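HTH-type transcriptional regulator Rv1985c/MT2039 (Mycobacterium tuberculosis, PDB 3ISP) probably binds DNA as a LysR-type transcriptional regulator, activating expression of the exporter LysE and repressing its own gene. Local coordinates at residues 40-45 / 53-58; 115-120 / 279-284; 171-176 / 188-193; 203-208 / 235-240; 219-224 / 228-233. All coordinates share one frame; numbering follows the deposited sequence.

Contact 1 (40-45 / 53-58); sequences RIKSLE and VVREKP
Arg55 and Glu45 form a salt bridge between helix 34-48 and the segment after strand 53-54. Arg55 NH2 donates a nearly straight bond to Glu45 OE1, 2.8 Å long with an N-H...O angle of 172°. The oxygen lies in the guanidinium plane and is met on its syn side. The second pair, Arg55 NH1 to Glu45 OE2, is also 2.8 Å apart, but this bond is bent and weak. The two flat groups are twisted 54° against each other, which fits one good bond and one poor one. The chain of Arg55 bends at CB-CG (chi2 84°) on its way to the carboxylate. Beside the bridge, Ile41 CG2 lies 3.7 Å from Arg55 NH2. Apolar packing follows, with Ile41 CD1 4.0 Å from Val53 CG2. The segments belong to the winged helix-turn-helix of LysR regulators. Helix 34-48 carries the end of the predicted helix-turn-helix motif, and strands 53-54 and 60-61 form the small wing. Further out, Leu52 N bonds to Glu45 OE2 and gives that oxygen a second donor. Phe23 packs on both Ile41 and Arg55. Lys42 NZ stays 5.3 Å from Arg55 NH2 and bonds instead to Lys272 O of the second subunit.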
# COMPACT_ATOMS: atom_id res chain seq x y z
N ARG A 40 29.42 -10.75 -7.24
CA ARG A 40 28.75 -11.03 -8.50
C ARG A 40 27.60 -10.05 -8.69
O ARG A 40 27.46 -9.44 -9.75
CB ARG A 40 28.26 -12.47 -8.54
CG ARG A 40 27.91 -12.93 -9.93
CD ARG A 40 28.03 -14.44 -10.01
NE ARG A 40 29.37 -14.90 -9.68
CZ ARG A 40 29.72 -16.18 -9.61
NH1 ARG A 40 28.82 -17.12 -9.86
NH2 ARG A 40 30.97 -16.51 -9.30
N ILE A 41 26.79 -9.90 -7.65
CA ILE A 41 25.73 -8.91 -7.64
C ILE A 41 26.29 -7.48 -7.69
O ILE A 41 25.80 -6.64 -8.44
CB ILE A 41 24.79 -9.11 -6.44
CG1 ILE A 41 23.85 -10.27 -6.72
CG2 ILE A 41 24.00 -7.86 -6.15
CD1 ILE A 41 22.91 -10.56 -5.60
N LYS A 42 27.34 -7.23 -6.91
CA LYS A 42 28.07 -5.97 -6.95
C LYS A 42 28.60 -5.59 -8.33
O LYS A 42 28.48 -4.44 -8.77
CB LYS A 42 29.24 -6.02 -5.98
CG LYS A 42 29.12 -5.09 -4.78
CD LYS A 42 29.09 -3.64 -5.21
CE LYS A 42 28.92 -2.71 -4.02
NZ LYS A 42 28.18 -1.46 -4.38
N SER A 43 29.22 -6.55 -9.01
CA SER A 43 29.84 -6.26 -10.30
C SER A 43 28.74 -5.93 -11.29
O SER A 43 28.92 -5.11 -12.21
CB SER A 43 30.67 -7.45 -10.78
OG SER A 43 31.78 -7.02 -11.55
N LEU A 44 27.60 -6.56 -11.08
CA LEU A 44 26.41 -6.37 -11.90
C LEU A 44 25.73 -5.05 -11.57
O LEU A 44 25.23 -4.36 -12.47
CB LEU A 44 25.45 -7.53 -11.67
CG LEU A 44 24.06 -7.45 -12.27
CD1 LEU A 44 24.11 -7.27 -13.77
CD2 LEU A 44 23.30 -8.71 -11.91
N GLU A 45 25.72 -4.70 -10.28
CA GLU A 45 25.27 -3.39 -9.83
C GLU A 45 26.18 -2.31 -10.38
O GLU A 45 25.72 -1.24 -10.75
CB GLU A 45 25.25 -3.32 -8.30
CG GLU A 45 23.92 -3.68 -7.69
CD GLU A 45 24.02 -4.01 -6.21
OE1 GLU A 45 25.15 -3.98 -5.68
OE2 GLU A 45 22.97 -4.29 -5.58
N VAL A 53 19.34 -5.15 -5.39
CA VAL A 53 18.80 -6.02 -4.36
C VAL A 53 18.81 -5.33 -3.02
O VAL A 53 19.85 -4.89 -2.56
CB VAL A 53 19.68 -7.26 -4.17
CG1 VAL A 53 19.03 -8.21 -3.18
CG2 VAL A 53 19.94 -7.94 -5.48
N VAL A 54 17.65 -5.24 -2.38
CA VAL A 54 17.63 -4.83 -0.99
C VAL A 54 18.25 -5.96 -0.16
O VAL A 54 17.77 -7.09 -0.19
CB VAL A 54 16.21 -4.55 -0.51
CG1 VAL A 54 16.25 -3.60 0.66
CG2 VAL A 54 15.39 -3.97 -1.64
N ARG A 55 19.33 -5.66 0.57
CA ARG A 55 20.08 -6.70 1.27
C ARG A 55 19.38 -7.24 2.51
O ARG A 55 19.73 -8.32 2.99
CB ARG A 55 21.48 -6.19 1.66
CG ARG A 55 22.58 -6.51 0.66
CD ARG A 55 22.65 -5.51 -0.47
NE ARG A 55 23.69 -5.85 -1.45
CZ ARG A 55 23.93 -5.15 -2.56
NH1 ARG A 55 23.20 -4.08 -2.83
NH2 ARG A 55 24.90 -5.53 -3.38
N GLU A 56 18.39 -6.51 3.01
CA GLU A 56 17.79 -6.79 4.32
C GLU A 56 16.96 -8.07 4.43
O GLU A 56 16.66 -8.73 3.43
CB GLU A 56 16.89 -5.63 4.76
CG GLU A 56 17.50 -4.24 4.65
CD GLU A 56 16.44 -3.17 4.45
OE1 GLU A 56 15.53 -3.40 3.62
OE2 GLU A 56 16.51 -2.11 5.11
N LYS A 57 16.61 -8.37 5.69
CA LYS A 57 15.61 -9.36 6.10
C LYS A 57 15.34 -10.46 5.05
O LYS A 57 16.07 -11.44 5.00
CB LYS A 57 14.34 -8.65 6.56
CG LYS A 57 13.58 -9.35 7.67
CD LYS A 57 14.00 -8.83 9.03
CE LYS A 57 12.92 -9.13 10.05
NZ LYS A 57 11.59 -8.72 9.52
N PRO A 58 14.27 -10.33 4.24
CA PRO A 58 14.25 -11.20 3.06
C PRO A 58 14.72 -10.40 1.85
O PRO A 58 14.28 -9.26 1.68
CB PRO A 58 12.77 -11.55 2.89
CG PRO A 58 12.02 -10.77 3.97
CD PRO A 58 12.95 -9.69 4.41

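Contact 2 (115-120 / 279-284); sequences DGLGDV and ARITDT
The guanidinium of Arg280 lies beside the backbone of Gly118, whose O approaches it obliquely. The closest touch is lower down the side chain, with Arg280 CD 3.7 Å from Gly118 O. Arg280 leaves the helix with CG opposite the backbone N (chi1 170°), and its chain then bends before the guanidinium. One helical turn further along, Thr284 faces Gly116. Thr284 OG1 is 3.4 Å from Gly116 O and equally 3.4 Å from Arg280 O, one turn back in its own helix. Both contacts are long and at best weak hydrogen bonds. The methyl group of Thr284 also packs near the loop, with CG2 3.8 Å from Gly116 O. Between these two polar ends sits an apolar touch, Leu117 CD1 to Ile281 CD1 at 4.2 Å. Ile281 also packs on Trp268 of strand 255-271, so the helix is held between loop and sheet. Gly118 takes an extended backbone conformation with positive phi, and the peptide bond after it is modelled cis. Asp115 packs on Ala233 of the third subunit. The arrangement belongs to the alpha/beta regulatory domain of LysR proteins, which resembles periplasmic binding proteins: helix 276-288 lies against the loop that leads into strand 120-126, outermost in the sheet within this chain.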
# COMPACT_ATOMS: atom_id res chain seq x y z
N ASP A 115 -5.17 -30.41 -22.02
CA ASP A 115 -5.39 -31.56 -22.89
C ASP A 115 -4.39 -31.58 -24.03
O ASP A 115 -3.85 -32.63 -24.37
CB ASP A 115 -6.82 -31.54 -23.44
CG ASP A 115 -7.86 -31.67 -22.34
OD1 ASP A 115 -8.76 -30.80 -22.27
OD2 ASP A 115 -7.75 -32.63 -21.54
N GLY A 116 -4.14 -30.41 -24.59
CA GLY A 116 -3.20 -30.27 -25.69
C GLY A 116 -1.87 -29.79 -25.18
O GLY A 116 -1.26 -28.89 -25.76
N LEU A 117 -1.38 -30.40 -24.11
CA LEU A 117 -0.13 -29.94 -23.52
C LEU A 117 0.93 -31.02 -23.36
O LEU A 117 0.64 -32.17 -23.02
CB LEU A 117 -0.40 -29.28 -22.17
CG LEU A 117 0.62 -28.23 -21.74
CD1 LEU A 117 0.01 -26.84 -21.87
CD2 LEU A 117 1.05 -28.50 -20.31
N GLY A 118 2.18 -30.62 -23.60
CA GLY A 118 3.32 -31.49 -23.43
C GLY A 118 4.49 -31.02 -24.27
O GLY A 118 4.31 -30.23 -25.20
N ASP A 119 5.69 -31.47 -23.92
CA ASP A 119 5.90 -32.25 -22.71
C ASP A 119 6.51 -31.31 -21.68
O ASP A 119 7.72 -31.09 -21.67
CB ASP A 119 6.84 -33.43 -23.00
CG ASP A 119 6.43 -34.70 -22.27
OD1 ASP A 119 5.24 -34.82 -21.86
OD2 ASP A 119 7.29 -35.60 -22.10
N VAL A 120 5.67 -30.75 -20.81
CA VAL A 120 6.09 -29.63 -19.97
C VAL A 120 5.44 -29.60 -18.58
O VAL A 120 4.26 -29.89 -18.43
CB VAL A 120 5.83 -28.29 -20.70
CG1 VAL A 120 4.38 -28.22 -21.16
CG2 VAL A 120 6.18 -27.10 -19.83
N ALA A 279 5.99 -20.33 -28.50
CA ALA A 279 5.09 -20.41 -29.64
C ALA A 279 4.08 -21.56 -29.48
O ALA A 279 2.89 -21.38 -29.73
CB ALA A 279 5.87 -20.56 -30.93
N ARG A 280 4.56 -22.73 -29.06
CA ARG A 280 3.68 -23.87 -28.86
C ARG A 280 2.60 -23.59 -27.81
O ARG A 280 1.42 -23.81 -28.06
CB ARG A 280 4.47 -25.11 -28.48
CG ARG A 280 3.61 -26.27 -28.02
CD ARG A 280 4.47 -27.45 -27.63
NE ARG A 280 5.71 -27.49 -28.42
CZ ARG A 280 6.92 -27.29 -27.91
NH1 ARG A 280 7.06 -27.05 -26.60
NH2 ARG A 280 7.99 -27.33 -28.70
N ILE A 281 3.02 -23.12 -26.63
CA ILE A 281 2.07 -22.73 -25.59
C ILE A 281 1.08 -21.71 -26.15
O ILE A 281 -0.12 -21.83 -25.96
CB ILE A 281 2.79 -22.15 -24.36
CG1 ILE A 281 3.73 -23.19 -23.74
CG2 ILE A 281 1.79 -21.71 -23.30
CD1 ILE A 281 3.08 -24.05 -22.70
N THR A 282 1.60 -20.71 -26.87
CA THR A 282 0.76 -19.67 -27.46
C THR A 282 -0.30 -20.25 -28.39
O THR A 282 -1.45 -19.83 -28.36
CB THR A 282 1.60 -18.63 -28.23
OG1 THR A 282 2.52 -18.00 -27.32
CG2 THR A 282 0.72 -17.55 -28.82
N ASP A 283 0.09 -21.21 -29.22
CA ASP A 283 -0.86 -21.85 -30.12
C ASP A 283 -1.98 -22.48 -29.34
O ASP A 283 -3.15 -22.34 -29.69
CB ASP A 283 -0.20 -22.92 -30.98
CG ASP A 283 0.47 -22.34 -32.19
OD1 ASP A 283 0.21 -21.14 -32.47
OD2 ASP A 283 1.24 -23.07 -32.86
N THR A 284 -1.61 -23.19 -28.29
CA THR A 284 -2.58 -23.88 -27.47
C THR A 284 -3.52 -22.89 -26.76
O THR A 284 -4.73 -23.03 -26.85
CB THR A 284 -1.87 -24.77 -26.47
OG1 THR A 284 -1.18 -25.78 -27.21
CG2 THR A 284 -2.86 -25.41 -25.52

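Contact 3 (171-176 / 188-193); sequences RPFVQR and AKAPSL
Pro191 O accepts a backbone hydrogen bond from Trp237 N and also meets the ring of Phe173, whose CZ lies 3.3 Å away. In the LysR regulatory domain, an alpha/beta fold of the periplasmic-binding-protein type, this joins the short helix 171-177 to the loop that runs toward helix 201-210. No hydrogen bond crosses between the two segments. Phe173 alone carries the helix side. Its CG stands opposite the backbone N (chi1 179°), which sends the ring straight out from the helix into the loop. The far end of the ring abuts the methyl group of Ala190 and the ring of Pro191, which lie next to each other along the loop. Phe173 CZ is 3.7 Å from Ala190 CB, and the methyl comes in obliquely. The backbone N of Pro191 lies at the ring edge, in its plane. His177, one turn further along the helix, meets the Phe173 ring with planes about 30° apart and also packs on Ala190 and Pro191. The loop itself is held by backbone bonds of Pro191 and Leu193 with Trp237, and of Ser192 with His219. Pro191 also packs on Arg94 of the third subunit. On the proline side the touch is made by a ring carbon, with Phe173 CE1 3.6 Å from Pro191 CD.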
# COMPACT_ATOMS: atom_id res chain seq x y z
N ARG A 171 -33.94 -16.98 -9.11
CA ARG A 171 -35.31 -16.46 -9.21
C ARG A 171 -35.84 -15.92 -7.88
O ARG A 171 -36.47 -14.86 -7.84
CB ARG A 171 -36.26 -17.52 -9.79
CG ARG A 171 -35.65 -18.35 -10.90
CD ARG A 171 -36.69 -18.86 -11.87
NE ARG A 171 -36.06 -19.54 -13.00
CZ ARG A 171 -36.46 -19.44 -14.26
NH1 ARG A 171 -37.50 -18.67 -14.57
NH2 ARG A 171 -35.82 -20.10 -15.22
N PRO A 172 -35.59 -16.66 -6.78
CA PRO A 172 -35.93 -16.12 -5.46
C PRO A 172 -35.35 -14.72 -5.26
O PRO A 172 -36.07 -13.83 -4.81
CB PRO A 172 -35.29 -17.12 -4.50
CG PRO A 172 -35.35 -18.41 -5.24
CD PRO A 172 -35.10 -18.05 -6.69
N PHE A 173 -34.08 -14.52 -5.60
CA PHE A 173 -33.49 -13.18 -5.49
C PHE A 173 -34.25 -12.13 -6.31
O PHE A 173 -34.46 -11.01 -5.83
CB PHE A 173 -32.00 -13.13 -5.86
CG PHE A 173 -31.44 -11.75 -5.76
CD1 PHE A 173 -30.91 -11.29 -4.56
CD2 PHE A 173 -31.49 -10.88 -6.83
CE1 PHE A 173 -30.42 -9.99 -4.44
CE2 PHE A 173 -31.01 -9.59 -6.71
CZ PHE A 173 -30.47 -9.14 -5.51
N VAL A 174 -34.62 -12.47 -7.54
CA VAL A 174 -35.39 -11.55 -8.37
C VAL A 174 -36.74 -11.24 -7.76
O VAL A 174 -37.10 -10.07 -7.63
CB VAL A 174 -35.59 -12.06 -9.81
CG1 VAL A 174 -36.61 -11.20 -10.52
CG2 VAL A 174 -34.27 -12.04 -10.56
N GLN A 175 -37.49 -12.28 -7.38
CA GLN A 175 -38.76 -12.09 -6.66
C GLN A 175 -38.60 -11.08 -5.52
O GLN A 175 -39.30 -10.07 -5.47
CB GLN A 175 -39.31 -13.40 -6.09
CG GLN A 175 -40.26 -14.19 -7.02
CD GLN A 175 -41.57 -13.45 -7.33
OE1 GLN A 175 -42.67 -13.92 -7.01
NE2 GLN A 175 -41.44 -12.27 -7.96
N ARG A 176 -37.68 -11.35 -4.61
CA ARG A 176 -37.57 -10.52 -3.43
C ARG A 176 -37.11 -9.09 -3.75
O ARG A 176 -37.60 -8.13 -3.17
CB ARG A 176 -36.69 -11.19 -2.36
CG ARG A 176 -36.45 -10.36 -1.08
CD ARG A 176 -37.76 -10.01 -0.35
NE ARG A 176 -37.60 -8.94 0.64
CZ ARG A 176 -37.30 -7.67 0.33
NH1 ARG A 176 -37.12 -7.32 -0.93
NH2 ARG A 176 -37.18 -6.76 1.29
N ALA A 188 -30.48 0.19 -6.28
CA ALA A 188 -29.89 0.85 -5.12
C ALA A 188 -30.17 0.06 -3.85
O ALA A 188 -29.53 0.28 -2.82
CB ALA A 188 -30.43 2.25 -4.99
N LYS A 189 -31.13 -0.86 -3.92
CA LYS A 189 -31.53 -1.62 -2.74
C LYS A 189 -31.18 -3.11 -2.82
O LYS A 189 -30.76 -3.70 -1.82
CB LYS A 189 -33.02 -1.43 -2.45
CG LYS A 189 -33.40 0.00 -2.14
CD LYS A 189 -34.78 0.09 -1.50
CE LYS A 189 -35.86 -0.42 -2.44
NZ LYS A 189 -37.17 -0.57 -1.74
N ALA A 190 -31.34 -3.71 -3.99
CA ALA A 190 -30.99 -5.12 -4.16
C ALA A 190 -29.50 -5.34 -3.89
O ALA A 190 -28.66 -4.59 -4.38
CB ALA A 190 -31.36 -5.60 -5.56
N PRO A 191 -29.18 -6.37 -3.09
CA PRO A 191 -27.76 -6.64 -2.83
C PRO A 191 -27.03 -7.09 -4.09
O PRO A 191 -27.50 -7.99 -4.79
CB PRO A 191 -27.81 -7.79 -1.81
CG PRO A 191 -29.12 -7.63 -1.14
CD PRO A 191 -30.06 -7.16 -2.22
N SER A 192 -25.88 -6.49 -4.39
CA SER A 192 -25.05 -7.00 -5.47
C SER A 192 -23.90 -7.85 -4.92
O SER A 192 -23.60 -7.81 -3.73
CB SER A 192 -24.51 -5.87 -6.36
OG SER A 192 -23.49 -5.14 -5.70
N LEU A 193 -23.28 -8.63 -5.79
CA LEU A 193 -22.09 -9.37 -5.42
C LEU A 193 -20.82 -8.71 -5.98
O LEU A 193 -20.85 -7.62 -6.54
CB LEU A 193 -22.18 -10.79 -5.96
CG LEU A 193 -23.41 -11.59 -5.58
CD1 LEU A 193 -23.28 -13.01 -6.09
CD2 LEU A 193 -23.58 -11.55 -4.07

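Contact 4 (203-208 / 235-240); sequences DMLVRK and LGWGMF
Leu205 is the bump on helix 201-210 that faces the notch formed by Trp237 and Met239. Different parts of it make the two touches. Leu205 CD2 leans obliquely on the six-membered part of the indole, 3.7 Å from Trp237 CZ3. Leu205 CB lies 3.9 Å from Met239 SD, and CD1 is also close to the sulfur. The Met239 chain folds back at CG (chi2 -76°), which brings its sulfur round to the leucine. Val206 adds a second bump. Its CG2 stands at the rim of the indole, near the ring plane and 4.1 Å from Trp237 CZ2. The contact is apolar, with no hydrogen bond across it, and all four residues are buried. Phe182 meets the Trp237 ring edge to face and also touches Leu205. Pro167 of strand 155-169 packs on both Leu205 and Met239. Helix 201-210 thus lies beside strand 238-241, the outermost strand at this end of the sheet within the chain, which runs antiparallel to strand 155-169.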
# COMPACT_ATOMS: atom_id res chain seq x y z
N ASP A 203 -19.93 -2.73 -11.53
CA ASP A 203 -19.99 -1.28 -11.60
C ASP A 203 -20.12 -0.80 -13.05
O ASP A 203 -20.72 0.24 -13.31
CB ASP A 203 -18.75 -0.66 -10.95
CG ASP A 203 -18.85 -0.60 -9.45
OD1 ASP A 203 -19.87 -1.07 -8.90
OD2 ASP A 203 -17.91 -0.06 -8.81
N MET A 204 -19.56 -1.56 -13.98
CA MET A 204 -19.60 -1.16 -15.38
C MET A 204 -21.01 -1.31 -15.92
O MET A 204 -21.49 -0.45 -16.67
CB MET A 204 -18.60 -1.96 -16.22
CG MET A 204 -17.17 -1.62 -15.91
SD MET A 204 -16.07 -2.66 -16.88
CE MET A 204 -14.71 -2.87 -15.72
N LEU A 205 -21.66 -2.41 -15.55
CA LEU A 205 -23.11 -2.48 -15.61
C LEU A 205 -23.55 -1.45 -14.58
O LEU A 205 -22.73 -0.98 -13.78
CB LEU A 205 -23.62 -3.87 -15.22
CG LEU A 205 -24.98 -4.22 -15.81
CD1 LEU A 205 -24.82 -5.10 -17.05
CD2 LEU A 205 -25.86 -4.92 -14.79
N VAL A 206 -24.82 -1.08 -14.57
CA VAL A 206 -25.26 0.00 -13.69
C VAL A 206 -24.87 1.31 -14.35
O VAL A 206 -25.73 2.14 -14.63
CB VAL A 206 -24.65 -0.08 -12.25
CG1 VAL A 206 -24.71 1.27 -11.56
CG2 VAL A 206 -25.37 -1.13 -11.42
N ARG A 207 -23.57 1.49 -14.59
CA ARG A 207 -23.10 2.57 -15.45
C ARG A 207 -23.72 2.40 -16.84
O ARG A 207 -24.44 3.27 -17.32
CB ARG A 207 -21.57 2.59 -15.56
CG ARG A 207 -20.86 3.49 -14.56
CD ARG A 207 -20.50 4.85 -15.19
NE ARG A 207 -19.59 5.62 -14.34
CZ ARG A 207 -19.93 6.70 -13.64
NH1 ARG A 207 -21.17 7.17 -13.70
NH2 ARG A 207 -19.02 7.33 -12.90
N LYS A 208 -23.44 1.27 -17.48
CA LYS A 208 -24.00 0.98 -18.79
C LYS A 208 -25.53 1.03 -18.75
O LYS A 208 -26.18 1.44 -19.71
CB LYS A 208 -23.51 -0.39 -19.27
CG LYS A 208 -23.72 -0.66 -20.74
CD LYS A 208 -22.99 -1.91 -21.20
CE LYS A 208 -23.01 -2.04 -22.71
NZ LYS A 208 -22.85 -3.44 -23.19
N LEU A 235 -27.95 -14.56 -2.42
CA LEU A 235 -27.33 -13.43 -1.72
C LEU A 235 -27.40 -12.11 -2.49
O LEU A 235 -27.54 -11.05 -1.89
CB LEU A 235 -25.87 -13.75 -1.38
CG LEU A 235 -25.61 -14.25 0.03
CD1 LEU A 235 -24.10 -14.36 0.30
CD2 LEU A 235 -26.28 -13.32 1.03
N GLY A 236 -27.27 -12.18 -3.81
CA GLY A 236 -27.23 -10.98 -4.62
C GLY A 236 -27.08 -11.28 -6.10
O GLY A 236 -26.93 -12.44 -6.47
N TRP A 237 -27.13 -10.24 -6.93
CA TRP A 237 -26.85 -10.39 -8.36
C TRP A 237 -25.38 -10.08 -8.63
O TRP A 237 -24.75 -9.33 -7.87
CB TRP A 237 -27.76 -9.49 -9.23
CG TRP A 237 -27.47 -8.01 -9.08
CD1 TRP A 237 -27.98 -7.17 -8.14
CD2 TRP A 237 -26.59 -7.22 -9.89
NE1 TRP A 237 -27.47 -5.90 -8.31
CE2 TRP A 237 -26.62 -5.91 -9.38
CE3 TRP A 237 -25.77 -7.50 -10.98
CZ2 TRP A 237 -25.87 -4.88 -9.94
CZ3 TRP A 237 -25.03 -6.47 -11.53
CH2 TRP A 237 -25.08 -5.18 -11.00
N GLY A 238 -24.84 -10.65 -9.70
CA GLY A 238 -23.45 -10.46 -10.07
C GLY A 238 -23.14 -10.81 -11.52
O GLY A 238 -23.93 -11.48 -12.18
N MET A 239 -22.00 -10.35 -12.02
CA MET A 239 -21.62 -10.62 -13.40
C MET A 239 -20.90 -11.97 -13.55
O MET A 239 -19.88 -12.23 -12.89
CB MET A 239 -20.76 -9.48 -13.94
CG MET A 239 -21.27 -8.10 -13.61
SD MET A 239 -22.68 -7.57 -14.59
CE MET A 239 -22.51 -8.53 -16.08
N PHE A 240 -21.42 -12.81 -14.43
CA PHE A 240 -20.90 -14.15 -14.64
C PHE A 240 -20.46 -14.40 -16.07
O PHE A 240 -21.17 -14.07 -17.01
CB PHE A 240 -21.99 -15.18 -14.31
CG PHE A 240 -22.08 -15.53 -12.85
CD1 PHE A 240 -21.64 -16.75 -12.39
CD2 PHE A 240 -22.64 -14.65 -11.95
CE1 PHE A 240 -21.73 -17.09 -11.04
CE2 PHE A 240 -22.75 -14.98 -10.60
CZ PHE A 240 -22.29 -16.21 -10.15

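Contact 5 (219-224 / 228-233); sequences HFVPTT and TAAARA
The N-terminus of helix 224-232, in the regulatory domain, is where these segments meet, with Thr223 as N-cap and Thr224 and Thr228 side by side one turn apart. Thr224 O takes two bonds from Thr228. The backbone N of Thr228 donates at 2.8 Å, the ordinary helical bond. Thr228 OG1 donates to the same oxygen at 2.7 Å. The two donors come from opposite faces of the carbonyl plane, each tilted about 30° from it. The hydroxyl can reach back because OG1 stands beside its own backbone N (chi1 -67°). At the cap, Thr223 OG1 donates to Pro222 O at 2.6 Å, in the carbonyl plane on a lone pair. It also receives a bond from Gly226 N in the first turn. The loop before the helix faces the third subunit: His219 ND1 bonds to Leu122 N of that subunit. Further along the helix the loop and helix meet through methyl groups, Val221 CG2 lying 3.9 Å from Ala230 CB.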
# COMPACT_ATOMS: atom_id res chain seq x y z
N HIS A 219 -22.05 -7.83 -1.33
CA HIS A 219 -21.30 -8.94 -0.76
C HIS A 219 -20.00 -9.15 -1.50
O HIS A 219 -19.96 -9.02 -2.71
CB HIS A 219 -22.11 -10.23 -0.88
CG HIS A 219 -23.36 -10.25 -0.07
ND1 HIS A 219 -23.35 -10.33 1.31
CD2 HIS A 219 -24.66 -10.20 -0.44
CE1 HIS A 219 -24.60 -10.33 1.75
NE2 HIS A 219 -25.41 -10.26 0.71
N PHE A 220 -18.95 -9.51 -0.77
CA PHE A 220 -17.68 -9.87 -1.41
C PHE A 220 -17.33 -11.33 -1.23
O PHE A 220 -16.96 -11.76 -0.14
CB PHE A 220 -16.57 -8.98 -0.91
CG PHE A 220 -16.81 -7.56 -1.21
CD1 PHE A 220 -16.98 -6.64 -0.19
CD2 PHE A 220 -16.91 -7.13 -2.52
CE1 PHE A 220 -17.21 -5.31 -0.48
CE2 PHE A 220 -17.15 -5.81 -2.81
CZ PHE A 220 -17.30 -4.90 -1.80
N VAL A 221 -17.48 -12.09 -2.31
CA VAL A 221 -17.24 -13.52 -2.27
C VAL A 221 -16.37 -13.94 -3.44
O VAL A 221 -16.80 -13.88 -4.60
CB VAL A 221 -18.54 -14.33 -2.30
CG1 VAL A 221 -18.26 -15.74 -1.84
CG2 VAL A 221 -19.60 -13.69 -1.43
N PRO A 222 -15.14 -14.37 -3.15
CA PRO A 222 -14.16 -14.72 -4.16
C PRO A 222 -14.25 -16.19 -4.54
O PRO A 222 -14.95 -16.95 -3.87
CB PRO A 222 -12.84 -14.45 -3.45
CG PRO A 222 -13.20 -14.05 -2.01
CD PRO A 222 -14.59 -14.50 -1.79
N THR A 223 -13.53 -16.55 -5.60
CA THR A 223 -13.46 -17.90 -6.17
C THR A 223 -14.69 -18.25 -6.99
O THR A 223 -15.74 -17.63 -6.85
CB THR A 223 -13.15 -19.01 -5.12
OG1 THR A 223 -14.34 -19.37 -4.41
CG2 THR A 223 -12.10 -18.54 -4.14
N THR A 224 -14.54 -19.24 -7.86
CA THR A 224 -15.64 -19.65 -8.72
C THR A 224 -16.75 -20.30 -7.91
O THR A 224 -17.93 -19.94 -8.05
CB THR A 224 -15.16 -20.62 -9.84
OG1 THR A 224 -14.24 -19.93 -10.69
CG2 THR A 224 -16.33 -21.13 -10.67
N THR A 228 -20.10 -18.47 -7.06
CA THR A 228 -21.24 -19.20 -7.62
C THR A 228 -22.28 -19.59 -6.55
O THR A 228 -23.49 -19.47 -6.79
CB THR A 228 -20.80 -20.42 -8.47
OG1 THR A 228 -20.13 -19.96 -9.64
CG2 THR A 228 -22.01 -21.23 -8.90
N ALA A 229 -21.82 -20.05 -5.39
CA ALA A 229 -22.74 -20.39 -4.30
C ALA A 229 -23.49 -19.15 -3.82
O ALA A 229 -24.70 -19.19 -3.63
CB ALA A 229 -22.00 -21.06 -3.15
N ALA A 230 -22.78 -18.06 -3.64
CA ALA A 230 -23.41 -16.80 -3.29
C ALA A 230 -24.62 -16.52 -4.18
O ALA A 230 -25.73 -16.28 -3.69
CB ALA A 230 -22.41 -15.66 -3.38
N ALA A 231 -24.41 -16.55 -5.50
CA ALA A 231 -25.48 -16.24 -6.43
C ALA A 231 -26.56 -17.30 -6.36
O ALA A 231 -27.74 -16.98 -6.28
CB ALA A 231 -24.95 -16.11 -7.84
N ARG A 232 -26.15 -18.56 -6.38
CA ARG A 232 -27.12 -19.65 -6.31
C ARG A 232 -27.95 -19.57 -5.02
O ARG A 232 -29.12 -19.92 -5.01
CB ARG A 232 -26.42 -21.00 -6.43
CG ARG A 232 -26.22 -21.46 -7.85
CD ARG A 232 -25.56 -22.84 -7.88
NE ARG A 232 -25.27 -23.29 -9.24
CZ ARG A 232 -26.16 -23.81 -10.08
NH1 ARG A 232 -27.43 -23.94 -9.72
NH2 ARG A 232 -25.78 -24.19 -11.30
N ALA A 233 -27.32 -19.09 -3.95
CA ALA A 233 -27.97 -18.91 -2.65
C ALA A 233 -28.65 -17.54 -2.48
O ALA A 233 -28.78 -17.03 -1.37
CB ALA A 233 -26.95 -19.14 -1.55

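Contact 1 comes first along the chain and lies alone in the DNA-binding domain, its centre 36 to 54 Å from the others. Contacts 2 to 5 share the regulatory domain. Contact 2 joins segments 159 residues apart, and contacts 3, 4 and 5 fall within the chain it spans. These three form one cluster, with centres 11 to 14 Å apart. Helix 224-232 of contact 5 is followed in the chain by strand 238-241 of contact 4. Trp237 pairs with segment 188-193. Leu235 N and Ala230 O are probably hydrogen-bonded, as are Ser192 O and His219 N. Contacts 2 to 5 all have residues touching the third subunit, whereas contact 1 touches the second.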